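Local coordinates for protein laccase (Botrytis aclada, PDB 3SQR) that oxidises phenolic substrates such as hydroquinones with its copper centres, reducing dioxygen to water, and probably takes part in lignin degradation, at residues Phe157-Tyr162 and Leu183-Pro188. Numbering follows the deposited sequence.
Sequences FQVTQY and LIINGP
Tyr162 reaches Pro188 because its chi1 of 59° folds the ring back over its own main chain and sets one face of the phenol ring against the proline. On the other side of the contact, Ile185 CG1 lies opposite the carbonyl carbon (chi1 -53°), and the chain, extended beyond it, puts CD1 against Val159. Pro188 lies over one face of the Tyr162 ring, CD above its centre: a CH-pi contact of 3.6 Å from Pro188 CD to the ring centroid of Tyr162, only 11° off the normal. Pro188 CG rests farther out on the same face, 3.6 Å from Tyr162 CZ, while Pro188 O comes to 3.2 Å from Tyr162 CE1. Val159 and Ile185 meet tip to tip, with Val159 CG1 tightly packed against Ile185 CD1 at 3.5 Å. The second branch, Ile185 CG2, touches Val159 CG2 and presses to 3.1 Å from Gln161 O, a buried carbonyl oxygen with no hydrogen-bonding partner. No hydrogen bond joins 157-162 to 183-188; van der Waals and CH-pi packing make the contact, including approaches of carbonyl oxygens to carbon atoms. The Gln161 amide is held elsewhere, by Arg129 N and Gly127 O, and Trp104 also meets the Tyr162 ring. Strand 152-158 borders one sheet of the first cupredoxin-like domain, and strand 180-186 belongs to the facing sheet, antiparallel to 163-169. The crossover at 159-162 packs on the end of strand 180-186 through Val159-Ile185 and on the residues just after it through Tyr162-Pro188, where the chain passes between sheets in the Greek-key beta sandwich of multicopper oxidases.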
loop_
_atom_site.group_PDB
_atom_site.type_symbol
_atom_site.label_atom_id
_atom_site.label_comp_id
_atom_site.label_asym_id
_atom_site.label_seq_id
_atom_site.Cartn_x
_atom_site.Cartn_y
_atom_site.Cartn_z
ATOM N N PHE A 157 -5.646 1.083 17.486
ATOM C CA PHE A 157 -4.952 -0.098 17.289
ATOM C C PHE A 157 -3.568 0.055 17.834
ATOM O O PHE A 157 -3.120 1.184 18.016
ATOM C CB PHE A 157 -4.909 -0.562 15.830
ATOM C CG PHE A 157 -4.395 0.457 14.876
ATOM C CD1 PHE A 157 -5.252 1.363 14.295
ATOM C CD2 PHE A 157 -3.044 0.543 14.564
ATOM C CE1 PHE A 157 -4.810 2.305 13.373
ATOM C CE2 PHE A 157 -2.610 1.522 13.637
ATOM C CZ PHE A 157 -3.530 2.384 13.029
ATOM N N GLN A 158 -2.998 -1.064 18.211
ATOM C CA GLN A 158 -1.592 -1.113 18.544
ATOM C C GLN A 158 -0.747 -1.358 17.336
ATOM O O GLN A 158 -1.064 -2.190 16.461
ATOM C CB GLN A 158 -1.279 -2.202 19.595
ATOM C CG GLN A 158 0.073 -2.100 20.199
ATOM C CD GLN A 158 0.251 -3.053 21.359
ATOM O OE1 GLN A 158 -0.398 -4.108 21.391
ATOM N NE2 GLN A 158 1.167 -2.710 22.308
ATOM N N VAL A 159 0.465 -0.766 17.336
ATOM C CA VAL A 159 1.367 -1.148 16.270
ATOM C C VAL A 159 2.315 -2.204 16.816
ATOM O O VAL A 159 3.096 -1.978 17.761
ATOM C CB VAL A 159 2.122 0.032 15.633
ATOM C CG1 VAL A 159 1.159 0.853 14.738
ATOM C CG2 VAL A 159 2.803 0.980 16.728
ATOM N N THR A 160 2.160 -3.401 16.285
ATOM C CA THR A 160 2.907 -4.556 16.762
ATOM C C THR A 160 3.960 -4.931 15.699
ATOM O O THR A 160 4.414 -6.054 15.583
ATOM C CB THR A 160 1.928 -5.721 16.996
ATOM O OG1 THR A 160 1.304 -6.077 15.750
ATOM C CG2 THR A 160 0.849 -5.290 17.960
ATOM N N GLN A 161 4.289 -3.938 14.872
ATOM C CA GLN A 161 5.170 -4.049 13.735
ATOM C C GLN A 161 5.958 -2.722 13.720
ATOM O O GLN A 161 5.527 -1.726 14.304
ATOM C CB GLN A 161 4.400 -4.150 12.406
ATOM C CG GLN A 161 3.613 -5.399 12.272
ATOM C CD GLN A 161 2.533 -5.225 11.278
ATOM O OE1 GLN A 161 1.449 -4.647 11.608
ATOM N NE2 GLN A 161 2.768 -5.712 10.073
ATOM N N TYR A 162 7.077 -2.744 13.010
ATOM C CA TYR A 162 7.924 -1.567 12.848
ATOM C C TYR A 162 8.421 -1.480 11.425
ATOM O O TYR A 162 8.604 -2.477 10.722
ATOM C CB TYR A 162 9.042 -1.514 13.905
ATOM C CG TYR A 162 9.944 -2.697 13.868
ATOM C CD1 TYR A 162 11.082 -2.704 13.043
ATOM C CD2 TYR A 162 9.641 -3.845 14.595
ATOM C CE1 TYR A 162 11.891 -3.845 12.972
ATOM C CE2 TYR A 162 10.417 -4.971 14.512
ATOM C CZ TYR A 162 11.552 -4.970 13.709
ATOM O OH TYR A 162 12.379 -6.053 13.635
ATOM N N LEU A 183 2.889 6.392 7.464
ATOM C CA LEU A 183 2.813 5.867 8.788
ATOM C C LEU A 183 4.130 5.166 9.077
ATOM O O LEU A 183 4.409 4.139 8.465
ATOM C CB LEU A 183 1.663 4.869 8.837
ATOM C CG LEU A 183 1.473 4.031 10.111
ATOM C CD1 LEU A 183 1.455 4.762 11.395
ATOM C CD2 LEU A 183 0.086 3.265 9.951
ATOM N N ILE A 184 4.928 5.762 9.924
ATOM C CA ILE A 184 6.297 5.316 10.224
ATOM C C ILE A 184 6.294 4.851 11.638
ATOM O O ILE A 184 5.885 5.607 12.543
ATOM C CB ILE A 184 7.297 6.439 10.034
ATOM C CG1 ILE A 184 7.386 6.761 8.554
ATOM C CG2 ILE A 184 8.654 5.994 10.437
ATOM C CD1 ILE A 184 8.263 8.022 8.230
ATOM N N ILE A 185 6.719 3.615 11.843
ATOM C CA ILE A 185 6.783 3.036 13.175
ATOM C C ILE A 185 8.275 2.752 13.456
ATOM O O ILE A 185 8.894 1.936 12.808
ATOM C CB ILE A 185 5.906 1.776 13.343
ATOM C CG1 ILE A 185 4.438 2.074 12.897
ATOM C CG2 ILE A 185 5.960 1.260 14.805
ATOM C CD1 ILE A 185 3.691 0.789 12.390
ATOM N N ASN A 186 8.810 3.480 14.424
ATOM C CA ASN A 186 10.232 3.292 14.726
ATOM C C ASN A 186 10.446 2.020 15.459
ATOM O O ASN A 186 9.607 1.496 16.186
ATOM C CB ASN A 186 10.829 4.487 15.413
ATOM C CG ASN A 186 10.962 5.665 14.458
ATOM O OD1 ASN A 186 11.690 5.627 13.427
ATOM N ND2 ASN A 186 10.226 6.666 14.767
ATOM N N GLY A 187 11.630 1.500 15.231
ATOM C CA GLY A 187 11.982 0.201 15.724
ATOM C C GLY A 187 13.388 -0.068 15.222
ATOM O O GLY A 187 14.063 0.817 14.698
ATOM N N PRO A 188 13.838 -1.299 15.404
ATOM C CA PRO A 188 15.185 -1.615 14.983
ATOM C C PRO A 188 15.315 -1.794 13.459
ATOM O O PRO A 188 14.348 -1.743 12.718
ATOM C CB PRO A 188 15.458 -2.919 15.697
ATOM C CG PRO A 188 14.108 -3.595 15.774
ATOM C CD PRO A 188 13.175 -2.420 16.047
#